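PDB 3FTB: histidinol-phosphate aminotransferase from Clostridium acetobutylicum, which probably works as a pyridoxal-phosphate-dependent aminotransferase, moving an amino group between substrates, with histidinol phosphate the one its name implies. Local coordinates for residues 86-91 and 221-226; 151-156 and 295-300; 185-190 and 209-214; 215-220 and 263-268. All coordinates share one frame; numbering follows the deposited sequence.

Contact 1: residues 86-91 and 221-226. With PO4 (phosphate ion), chain E.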
# COMPACT_ATOMS: atom_id res chain seq x y z
N GLY A 86 -4.51 2.94 -3.42
CA GLY A 86 -4.96 4.24 -3.90
C GLY A 86 -4.75 4.36 -5.41
O GLY A 86 -3.98 3.60 -5.99
N ALA A 87 -5.43 5.30 -6.05
CA ALA A 87 -5.13 5.59 -7.46
C ALA A 87 -3.70 6.14 -7.62
O ALA A 87 -3.07 5.99 -8.67
CB ALA A 87 -6.14 6.57 -8.05
N SER A 88 -3.20 6.77 -6.56
CA SER A 88 -1.87 7.35 -6.56
C SER A 88 -0.83 6.40 -7.11
O SER A 88 0.04 6.79 -7.88
CB SER A 88 -1.47 7.75 -5.14
OG SER A 88 -2.49 8.48 -4.51
N GLU A 89 -0.91 5.15 -6.68
CA GLU A 89 0.10 4.16 -7.02
C GLU A 89 0.12 3.94 -8.53
O GLU A 89 1.18 3.76 -9.14
CB GLU A 89 -0.15 2.84 -6.26
CG GLU A 89 1.06 1.91 -6.15
CD GLU A 89 0.76 0.54 -5.51
OE1 GLU A 89 -0.31 0.38 -4.89
OE2 GLU A 89 1.60 -0.38 -5.61
N ILE A 90 -1.07 3.99 -9.13
CA ILE A 90 -1.23 3.65 -10.53
C ILE A 90 -0.79 4.79 -11.45
O ILE A 90 -0.17 4.55 -12.49
CB ILE A 90 -2.68 3.25 -10.82
CG1 ILE A 90 -3.09 2.11 -9.89
CG2 ILE A 90 -2.88 2.87 -12.28
CD1 ILE A 90 -4.56 2.02 -9.70
N ILE A 91 -1.10 6.02 -11.05
CA ILE A 91 -0.63 7.21 -11.75
C ILE A 91 0.89 7.22 -11.83
O ILE A 91 1.48 7.31 -12.91
CB ILE A 91 -1.11 8.49 -11.05
CG1 ILE A 91 -2.64 8.57 -11.08
CG2 ILE A 91 -0.48 9.73 -11.68
CD1 ILE A 91 -3.21 9.71 -10.27
N GLY A 221 -9.60 6.72 3.09
CA GLY A 221 -8.76 6.07 4.09
C GLY A 221 -8.54 4.58 3.84
O GLY A 221 -7.76 3.92 4.55
N ILE A 222 -9.22 4.05 2.83
CA ILE A 222 -9.14 2.63 2.53
C ILE A 222 -8.00 2.37 1.55
O ILE A 222 -7.41 1.27 1.52
CB ILE A 222 -10.50 2.11 1.99
CG1 ILE A 222 -10.89 0.80 2.68
CG2 ILE A 222 -10.49 2.00 0.46
CD1 ILE A 222 -12.35 0.47 2.53
N ARG A 223 -7.67 3.39 0.76
CA ARG A 223 -6.54 3.36 -0.16
C ARG A 223 -6.75 2.35 -1.28
O ARG A 223 -6.18 1.26 -1.26
CB ARG A 223 -5.24 3.06 0.60
CG ARG A 223 -5.02 3.91 1.85
CD ARG A 223 -4.20 5.17 1.60
NE ARG A 223 -4.81 6.09 0.64
CZ ARG A 223 -4.32 6.33 -0.58
NH1 ARG A 223 -3.22 5.71 -0.99
NH2 ARG A 223 -4.92 7.19 -1.38
N PHE A 224 -7.59 2.70 -2.25
CA PHE A 224 -7.84 1.79 -3.36
C PHE A 224 -8.17 2.44 -4.71
O PHE A 224 -9.17 3.14 -4.84
CB PHE A 224 -8.92 0.76 -3.01
CG PHE A 224 -9.17 -0.22 -4.12
CD1 PHE A 224 -8.22 -1.16 -4.44
CD2 PHE A 224 -10.32 -0.15 -4.88
CE1 PHE A 224 -8.42 -2.03 -5.49
CE2 PHE A 224 -10.52 -1.01 -5.92
CZ PHE A 224 -9.57 -1.95 -6.23
N GLY A 225 -7.32 2.19 -5.70
CA GLY A 225 -7.58 2.60 -7.07
C GLY A 225 -7.22 1.48 -8.03
O GLY A 225 -6.53 0.55 -7.63
N TYR A 226 -7.67 1.56 -9.28
CA TYR A 226 -7.36 0.49 -10.23
C TYR A 226 -7.02 0.91 -11.66
O TYR A 226 -7.35 2.01 -12.10
CB TYR A 226 -8.45 -0.60 -10.22
CG TYR A 226 -9.87 -0.11 -10.32
CD1 TYR A 226 -10.65 -0.38 -11.44
CD2 TYR A 226 -10.46 0.59 -9.27
CE1 TYR A 226 -11.97 0.05 -11.53
CE2 TYR A 226 -11.78 1.03 -9.35
CZ TYR A 226 -12.53 0.75 -10.48
OH TYR A 226 -13.84 1.18 -10.55
P PO4 E . -6.07 8.34 -4.27
O1 PO4 E . -4.72 7.67 -4.12
O2 PO4 E . -7.01 7.45 -5.02
O3 PO4 E . -6.68 8.61 -2.92
O4 PO4 E . -5.88 9.62 -5.05

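Contact 2: residues 151-156 and 295-300. With PO4 (phosphate ion), chain F.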
# COMPACT_ATOMS: atom_id res chain seq x y z
N GLY A 151 -6.82 13.97 -17.95
CA GLY A 151 -7.90 13.70 -17.02
C GLY A 151 -9.27 13.70 -17.67
O GLY A 151 -9.55 14.49 -18.57
N ASN A 152 -10.12 12.79 -17.22
CA ASN A 152 -11.49 12.71 -17.71
C ASN A 152 -12.44 12.36 -16.58
O ASN A 152 -12.66 11.18 -16.31
CB ASN A 152 -11.60 11.60 -18.75
CG ASN A 152 -12.96 11.60 -19.45
OD1 ASN A 152 -13.61 12.65 -19.55
ND2 ASN A 152 -13.39 10.44 -19.93
N PRO A 153 -13.04 13.39 -15.93
CA PRO A 153 -12.86 14.81 -16.23
C PRO A 153 -11.60 15.38 -15.58
O PRO A 153 -11.09 14.83 -14.61
CB PRO A 153 -14.11 15.48 -15.61
CG PRO A 153 -14.80 14.43 -14.83
CD PRO A 153 -13.99 13.19 -14.82
N ASN A 154 -11.10 16.48 -16.12
CA ASN A 154 -9.86 17.08 -15.60
C ASN A 154 -10.00 18.03 -14.40
O ASN A 154 -10.80 18.96 -14.42
CB ASN A 154 -9.10 17.78 -16.72
CG ASN A 154 -7.66 18.07 -16.35
OD1 ASN A 154 -6.91 17.17 -15.97
ND2 ASN A 154 -7.27 19.33 -16.48
N ASN A 155 -9.21 17.75 -13.37
CA ASN A 155 -9.00 18.64 -12.24
C ASN A 155 -7.95 19.70 -12.64
O ASN A 155 -6.84 19.34 -13.01
CB ASN A 155 -8.50 17.78 -11.07
CG ASN A 155 -7.88 18.60 -9.94
OD1 ASN A 155 -8.05 19.81 -9.85
ND2 ASN A 155 -7.17 17.92 -9.05
N PRO A 156 -8.27 21.01 -12.53
CA PRO A 156 -9.32 21.74 -11.81
C PRO A 156 -10.57 22.17 -12.60
O PRO A 156 -11.50 22.66 -11.97
CB PRO A 156 -8.60 23.03 -11.40
CG PRO A 156 -7.37 23.14 -12.37
CD PRO A 156 -7.38 21.93 -13.26
N PRO A 295 -18.54 22.37 -15.00
CA PRO A 295 -17.99 21.16 -14.40
C PRO A 295 -18.75 19.92 -14.85
O PRO A 295 -19.89 20.03 -15.30
CB PRO A 295 -18.24 21.35 -12.90
CG PRO A 295 -19.13 22.58 -12.77
CD PRO A 295 -19.58 22.96 -14.13
N HIS A 296 -18.13 18.76 -14.70
CA HIS A 296 -18.83 17.52 -14.99
C HIS A 296 -18.65 16.50 -13.88
O HIS A 296 -19.05 15.35 -14.01
CB HIS A 296 -18.43 16.98 -16.36
CG HIS A 296 -19.03 17.77 -17.48
ND1 HIS A 296 -18.47 18.94 -17.95
CD2 HIS A 296 -20.17 17.58 -18.19
CE1 HIS A 296 -19.23 19.43 -18.91
NE2 HIS A 296 -20.26 18.62 -19.08
N ALA A 297 -18.03 16.95 -12.79
CA ALA A 297 -17.88 16.14 -11.58
C ALA A 297 -18.35 16.94 -10.37
O ALA A 297 -19.28 17.74 -10.47
CB ALA A 297 -16.42 15.69 -11.40
N ASN A 298 -17.70 16.75 -9.23
CA ASN A 298 -18.10 17.44 -8.00
C ASN A 298 -17.21 18.63 -7.59
O ASN A 298 -16.92 18.83 -6.40
CB ASN A 298 -18.26 16.45 -6.84
CG ASN A 298 -16.95 15.78 -6.48
OD1 ASN A 298 -16.12 15.53 -7.35
ND2 ASN A 298 -16.74 15.51 -5.19
N PHE A 299 -16.81 19.43 -8.57
CA PHE A 299 -16.06 20.66 -8.33
C PHE A 299 -16.22 21.64 -9.49
O PHE A 299 -16.59 21.25 -10.60
CB PHE A 299 -14.58 20.36 -8.08
CG PHE A 299 -13.96 19.51 -9.14
CD1 PHE A 299 -13.48 20.07 -10.31
CD2 PHE A 299 -13.86 18.13 -8.98
CE1 PHE A 299 -12.91 19.29 -11.30
CE2 PHE A 299 -13.30 17.35 -9.96
CZ PHE A 299 -12.82 17.92 -11.12
N VAL A 300 -15.92 22.91 -9.23
CA VAL A 300 -16.14 23.99 -10.20
C VAL A 300 -14.97 24.99 -10.18
O VAL A 300 -14.54 25.43 -9.11
CB VAL A 300 -17.47 24.72 -9.88
CG1 VAL A 300 -17.43 25.32 -8.47
CG2 VAL A 300 -17.77 25.78 -10.92
P PO4 F . -6.00 18.43 -5.56
O1 PO4 F . -5.49 17.15 -4.93
O2 PO4 F . -4.94 19.02 -6.45
O3 PO4 F . -7.23 18.11 -6.38
O4 PO4 F . -6.36 19.41 -4.47

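Contact 3: residues 185-190 and 209-214. With PO4 (phosphate ion), chain G; PO4 (phosphate ion), chain E.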
# COMPACT_ATOMS: atom_id res chain seq x y z
N ALA A 185 -10.81 9.15 -12.25
CA ALA A 185 -11.14 8.95 -10.84
C ALA A 185 -12.43 9.66 -10.46
O ALA A 185 -13.05 9.33 -9.45
CB ALA A 185 -9.99 9.44 -9.97
N PHE A 186 -12.82 10.63 -11.29
CA PHE A 186 -14.00 11.43 -11.03
C PHE A 186 -15.14 11.03 -11.96
O PHE A 186 -16.30 11.38 -11.70
CB PHE A 186 -13.71 12.92 -11.24
CG PHE A 186 -12.93 13.56 -10.13
CD1 PHE A 186 -13.49 13.71 -8.86
CD2 PHE A 186 -11.64 14.05 -10.35
CE1 PHE A 186 -12.77 14.32 -7.83
CE2 PHE A 186 -10.92 14.66 -9.33
CZ PHE A 186 -11.50 14.80 -8.07
N ILE A 187 -14.82 10.30 -13.02
CA ILE A 187 -15.77 9.99 -14.08
C ILE A 187 -17.11 9.50 -13.54
O ILE A 187 -18.10 9.47 -14.26
CB ILE A 187 -15.23 8.92 -15.04
CG1 ILE A 187 -15.89 9.02 -16.41
CG2 ILE A 187 -15.47 7.55 -14.45
CD1 ILE A 187 -15.40 10.17 -17.29
N GLU A 188 -17.13 9.14 -12.26
CA GLU A 188 -18.33 8.58 -11.65
C GLU A 188 -19.45 9.60 -11.61
O GLU A 188 -20.64 9.27 -11.73
CB GLU A 188 -18.01 8.18 -10.22
CG GLU A 188 -16.56 7.85 -9.99
CD GLU A 188 -16.26 6.43 -10.34
OE1 GLU A 188 -15.07 6.09 -10.32
OE2 GLU A 188 -17.21 5.66 -10.62
N PHE A 189 -19.04 10.86 -11.46
CA PHE A 189 -19.94 11.94 -11.10
C PHE A 189 -20.72 12.45 -12.30
O PHE A 189 -21.50 13.39 -12.18
CB PHE A 189 -19.16 13.08 -10.44
CG PHE A 189 -18.60 12.74 -9.08
CD1 PHE A 189 -19.36 12.93 -7.92
CD2 PHE A 189 -17.29 12.28 -8.94
CE1 PHE A 189 -18.83 12.63 -6.67
CE2 PHE A 189 -16.76 11.99 -7.69
CZ PHE A 189 -17.54 12.17 -6.56
N THR A 190 -20.50 11.83 -13.46
CA THR A 190 -21.23 12.14 -14.69
C THR A 190 -22.44 11.21 -14.88
O THR A 190 -23.51 11.65 -15.30
CB THR A 190 -20.31 11.98 -15.92
OG1 THR A 190 -20.14 10.58 -16.22
CG2 THR A 190 -18.94 12.57 -15.64
N ILE A 209 -6.65 3.14 -18.52
CA ILE A 209 -7.57 3.94 -17.70
C ILE A 209 -7.30 3.76 -16.21
O ILE A 209 -7.04 2.64 -15.75
CB ILE A 209 -9.06 3.59 -17.97
CG1 ILE A 209 -9.36 3.53 -19.47
CG2 ILE A 209 -9.98 4.55 -17.26
CD1 ILE A 209 -9.09 4.80 -20.21
N ILE A 210 -7.36 4.86 -15.47
CA ILE A 210 -7.23 4.84 -14.02
C ILE A 210 -8.57 5.19 -13.35
O ILE A 210 -9.14 6.26 -13.58
CB ILE A 210 -6.15 5.84 -13.57
CG1 ILE A 210 -4.80 5.47 -14.19
CG2 ILE A 210 -6.05 5.88 -12.07
CD1 ILE A 210 -3.65 6.38 -13.77
N ARG A 211 -9.09 4.26 -12.56
CA ARG A 211 -10.28 4.56 -11.77
C ARG A 211 -9.92 4.61 -10.29
O ARG A 211 -8.82 4.24 -9.90
CB ARG A 211 -11.35 3.50 -11.98
CG ARG A 211 -11.90 3.44 -13.39
CD ARG A 211 -12.75 4.62 -13.70
NE ARG A 211 -13.51 4.39 -14.92
CZ ARG A 211 -14.80 4.10 -14.94
NH1 ARG A 211 -15.46 4.01 -13.79
NH2 ARG A 211 -15.43 3.91 -16.09
N ALA A 212 -10.86 5.06 -9.46
CA ALA A 212 -10.66 5.11 -8.02
C ALA A 212 -11.99 5.03 -7.28
O ALA A 212 -13.03 5.45 -7.80
CB ALA A 212 -9.93 6.37 -7.63
N MET A 213 -11.94 4.48 -6.07
CA MET A 213 -13.10 4.41 -5.19
C MET A 213 -12.98 5.51 -4.14
O MET A 213 -13.81 5.61 -3.24
CB MET A 213 -13.15 3.06 -4.48
CG MET A 213 -13.46 1.85 -5.37
SD MET A 213 -13.88 0.39 -4.37
CE MET A 213 -15.51 0.88 -3.76
N THR A 214 -11.93 6.31 -4.29
CA THR A 214 -11.53 7.31 -3.29
C THR A 214 -12.41 8.56 -3.26
O THR A 214 -12.71 9.07 -2.19
CB THR A 214 -10.09 7.75 -3.54
OG1 THR A 214 -9.28 6.59 -3.77
CG2 THR A 214 -9.56 8.52 -2.35
P PO4 G . -18.61 3.01 -14.94
O1 PO4 G . -17.73 3.31 -13.75
O2 PO4 G . -19.10 1.58 -14.85
O3 PO4 G . -19.79 3.96 -14.93
O4 PO4 G . -17.86 3.18 -16.24
P PO4 E . -6.07 8.34 -4.27
O1 PO4 E . -4.72 7.67 -4.12
O2 PO4 E . -7.01 7.45 -5.02
O3 PO4 E . -6.68 8.61 -2.92
O4 PO4 E . -5.88 9.62 -5.05
O HOH W 1 -13.54 8.34 -7.29

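Contact 4: residues 215-220 and 263-268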
# COMPACT_ATOMS: atom_id res chain seq x y z
N LYS A 215 -12.80 9.05 -4.42
CA LYS A 215 -13.58 10.27 -4.48
C LYS A 215 -15.07 9.95 -4.46
O LYS A 215 -15.78 10.32 -3.52
CB LYS A 215 -13.22 11.09 -5.73
CG LYS A 215 -11.79 11.65 -5.73
CD LYS A 215 -11.53 12.54 -4.51
CE LYS A 215 -10.25 13.36 -4.66
NZ LYS A 215 -9.02 12.54 -4.52
N PHE A 216 -15.53 9.24 -5.49
CA PHE A 216 -16.96 8.96 -5.68
C PHE A 216 -17.60 8.05 -4.62
O PHE A 216 -18.80 8.16 -4.34
CB PHE A 216 -17.20 8.37 -7.06
CG PHE A 216 -18.66 8.23 -7.41
CD1 PHE A 216 -19.45 9.35 -7.60
CD2 PHE A 216 -19.23 6.98 -7.57
CE1 PHE A 216 -20.80 9.22 -7.93
CE2 PHE A 216 -20.56 6.85 -7.89
CZ PHE A 216 -21.34 7.96 -8.07
N PHE A 217 -16.80 7.15 -4.04
CA PHE A 217 -17.31 6.20 -3.05
C PHE A 217 -16.98 6.62 -1.62
O PHE A 217 -17.20 5.86 -0.67
CB PHE A 217 -16.80 4.77 -3.33
CG PHE A 217 -17.49 4.11 -4.49
CD1 PHE A 217 -16.91 4.12 -5.75
CD2 PHE A 217 -18.72 3.50 -4.33
CE1 PHE A 217 -17.54 3.53 -6.83
CE2 PHE A 217 -19.36 2.91 -5.41
CZ PHE A 217 -18.77 2.93 -6.67
N ALA A 218 -16.44 7.83 -1.50
CA ALA A 218 -16.25 8.51 -0.21
C ALA A 218 -15.27 7.83 0.75
O ALA A 218 -15.26 8.15 1.95
CB ALA A 218 -17.60 8.74 0.49
N MET A 219 -14.45 6.93 0.22
CA MET A 219 -13.57 6.12 1.07
C MET A 219 -12.06 6.32 0.79
O MET A 219 -11.40 5.41 0.30
CB MET A 219 -13.94 4.62 0.96
CG MET A 219 -15.31 4.25 1.59
SD MET A 219 -15.81 2.48 1.56
CE MET A 219 -15.85 2.19 -0.21
N PRO A 220 -11.52 7.53 1.09
CA PRO A 220 -10.07 7.72 0.88
C PRO A 220 -9.15 6.95 1.86
O PRO A 220 -8.04 6.58 1.47
CB PRO A 220 -9.89 9.24 1.05
CG PRO A 220 -11.11 9.69 1.79
CD PRO A 220 -12.20 8.82 1.26
N ASN A 263 -27.71 1.38 -5.42
CA ASN A 263 -28.55 2.38 -4.76
C ASN A 263 -27.78 3.47 -4.00
O ASN A 263 -28.34 4.51 -3.62
CB ASN A 263 -29.62 1.72 -3.88
CG ASN A 263 -30.72 1.07 -4.71
OD1 ASN A 263 -31.25 1.68 -5.65
ND2 ASN A 263 -31.07 -0.17 -4.37
N TYR A 264 -26.49 3.24 -3.77
CA TYR A 264 -25.60 4.28 -3.29
C TYR A 264 -25.20 5.12 -4.50
O TYR A 264 -25.10 6.35 -4.42
CB TYR A 264 -24.35 3.69 -2.64
CG TYR A 264 -23.33 4.75 -2.27
CD1 TYR A 264 -23.36 5.36 -1.03
CD2 TYR A 264 -22.35 5.14 -3.17
CE1 TYR A 264 -22.44 6.33 -0.69
CE2 TYR A 264 -21.42 6.12 -2.84
CZ TYR A 264 -21.48 6.71 -1.60
OH TYR A 264 -20.57 7.68 -1.24
N ILE A 265 -24.98 4.43 -5.61
CA ILE A 265 -24.59 5.09 -6.85
C ILE A 265 -25.70 5.97 -7.46
O ILE A 265 -25.41 6.93 -8.16
CB ILE A 265 -24.07 4.05 -7.87
CG1 ILE A 265 -22.83 3.34 -7.31
CG2 ILE A 265 -23.75 4.72 -9.21
CD1 ILE A 265 -22.40 2.08 -8.08
N GLU A 266 -26.96 5.65 -7.20
CA GLU A 266 -28.07 6.39 -7.80
C GLU A 266 -28.51 7.57 -6.94
O GLU A 266 -28.95 8.62 -7.45
CB GLU A 266 -29.27 5.47 -8.04
CG GLU A 266 -29.04 4.42 -9.11
CD GLU A 266 -30.21 3.46 -9.22
OE1 GLU A 266 -30.35 2.81 -10.28
OE2 GLU A 266 -31.00 3.36 -8.25
N GLU A 267 -28.43 7.38 -5.64
CA GLU A 267 -28.74 8.44 -4.69
C GLU A 267 -27.68 9.54 -4.84
O GLU A 267 -27.94 10.72 -4.61
CB GLU A 267 -28.74 7.86 -3.27
CG GLU A 267 -29.34 8.78 -2.20
CD GLU A 267 -28.72 8.57 -0.82
OE1 GLU A 267 -28.53 9.58 -0.10
OE2 GLU A 267 -28.43 7.41 -0.47
N SER A 268 -26.49 9.13 -5.25
CA SER A 268 -25.37 10.05 -5.43
C SER A 268 -25.54 10.88 -6.71
O SER A 268 -25.43 12.11 -6.68
CB SER A 268 -24.04 9.27 -5.42
OG SER A 268 -23.79 8.69 -4.14

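Contact 1: residues 86-91 and 221-226
G86 and F224 bring their backbones together, CA to CA 3.8 Å, where helix 87-95 starts beside strand 225-229 in the large mixed sheet of a fold-type I aminotransferase. The junction forms a phosphate-binding cup, since the first turn of the helix turns its N-terminal N-H groups toward a bound phosphate ion.

Backbone packing comes first. G86 N approaches R223 C to 3.2 Å, and A87 N lies 3.6 Å from G225 CA. Glycine suits both positions: G86 has a positive phi of 92°, and with no side chain on G86 or G225 the two main chains can lie directly against each other. Further along the helix, buried I90 points its side chain toward the G225-Y226 backbone, although its closest approach there is doubtful.

Polar contacts then converge on the ion. A87 N donates to O2 of the phosphate at 2.9 Å, and S88 N donates to O1 at 3.0 Å. A87 binds through its backbone alone, its methyl adding little bulk where CB comes 3.3 Å from phosphate O2; serine adds its hydroxyl at O1, at a separation too short to trust in detail. The ion probably came from the crystallisation liquor, but its place is consistent with the cofactor phosphate site of relatives.

R223 supplies the charge. Its chain bends twice, first at chi2 (-93°), which brings the guanidinium beside G86, with NH1 3.7 Å from G86 CA. Phosphate O1 lies at the guanidinium edge, in its plane, and receives R223 NH2 at 2.8 Å with an N-H...O angle of 152°.

Contact 2: residues 151-156 and 295-300
F299 presents the edge of its ring to the backbone of residues 153-156, which passes by in an extended course about 30° from the direction of residues 296-299. N154 O lies in the ring plane, 3.8 Å from F299 CE1, and P156 O is near that plane, 3.7 Å from F299 CD1. The slightly positive rim of a phenylalanine is well matched to carbonyl oxygens. The ring stands there because CG sits between backbone N and carbonyl carbon (chi1 52°), a crowded position that lifts it toward the loop. F299 CZ also reaches N155 CA at 4.0 Å, and F186 packs edge-to-face with the same phenylalanine.

P153 meets the other end of the segment. Its CG approaches A297 CB at 4.0 Å, a purely apolar touch between a compact ring and the smallest methyl-bearing side chain, while the imidazole of H296 swings away. Both P153 and P156 follow cis peptide bonds, which proline tolerates better than other residues do.

The asparagines turn elsewhere. N154 points away from residues 295-300, its ND2 bonding to P106 O. N155, with CG anti to its backbone nitrogen (chi1 164°), extends past the contact, and its ND2 makes a weak, bent bond of 2.7 Å to O3 of a phosphate ion that R338 and R324 also hold.

The run N152-P153-N154-N155-P156 belongs to the Asn-Pro motif of class I and II aminotransferases. In relatives the asparagine corresponding to N155 contacts the cofactor's phenolic oxygen, so the strand 299-304 side here probably backs the active-site loop.

Contact 3: residues 185-190 and 209-214
Residues 185-190, a loop with a 3-10 turn, pass the end of strand 207-212 most closely where A185 and R211 lie 4.6 Å apart at their CA atoms, without a direct hydrogen bond. A water between the two chains donates to A212 O at 3.0 Å, while its separation from A185 O is doubtfully short. A185 CB and A212 CB touch at 3.9 Å, two methyls small enough to let the chains draw this near.

R211 carries the rest, its chain bent at chi2 (-71°) to turn the guanidinium toward I187 and E188. I187 CG2 sits 3.5 Å above the guanidinium plane, over its centre, so a branched aliphatic residue covers one face of the flat cation. E188 crosses obliquely, its carboxylate plane turned 74° from the guanidinium; the salt bridge from OE2 to R211 NH1 is long, at 4.0 Å. At the guanidinium edge a phosphate ion is held two-pronged, with R211 NH2 bonded to its O4 at 2.5 Å (172°), while NH1 faces O1 at a doubtfully short separation. E184 takes the NE side, which helps fix the group's rotation.

Just past the strand, T214 OG1 donates at 2.7 Å to O2 of the phosphate shared with residues 86-91. D183 bonds A185 N; in relatives an aspartate here pairs with the pyridine nitrogen, consistent with the edge of a pyridoxal-phosphate site.

Contact 4: residues 215-220 and 263-268
F216 and F217 meet Y264 and I265 where the loop after strand 207-212, with a type I turn from K215 to A218, leans on helix 262-285. In fold-type I aminotransferases the lysine at the K215 position normally carries the cofactor, so this packing joins a probable active-site loop to the helix.

Apolar packing dominates. With CG of F216 anti to its backbone nitrogen (chi1 -172°) and that of F217 beside its own, the two rings pack on one another, F216 CD2 lying 3.9 Å above a face of the F217 ring toward its rim, and both reach the helix. I265 meets both rings: its CG2 lies at the edge of the F216 ring, 4.1 Å from CE2, the two side chains crossing at about a right angle, while its CG1 meets F217 CE2 at 4.0 Å. A branched isoleucine thus serves two rings with two branches. F217 CD2 also touches Y264 CE2 at 4.0 Å, and S268 CB comes to 4.0 Å from F216 CZ, where a small residue lets the ring approach the helix.

Polar atoms are handled from outside. Y264 OH lies 3.6 Å from A218 CB, a methyl small enough for this closeness, but donates its bond to G39 O; F216 O, in the plane at the Y264 ring edge, receives N36 ND2. K215 NZ, turned the other way, bonds Y58 OH of the second subunit.

Within the helix, S268 bends its hydroxyl back one turn: OG donates to Y264 O at 2.7 Å with a C=O...O angle of 155°, hovering over a face of the Y264 ring toward its rim.

In the fold
All four contacts are buried, but their chemistry differs. Contacts 1 and 3 share the seven-stranded sheet, on neighbouring strands 225-229 and 207-212 linked by the backbone bond between Y226 O and R211 N, and converge on one phosphate ion; their polar grip is on phosphates, while the segments themselves meet mainly by packing. Contact 2 joins the 151-156 loop to the smaller sheet and touches contact 3 through P153 and I187; its own meeting is mostly ring edges and apolar atoms, with polar groups directed elsewhere. Contact 4, whose centre lies farthest from the chain centre (about 14 Å), is largely aromatic and aliphatic; like contact 1 it reaches the second subunit, and F216 packs on E188 of contact 3.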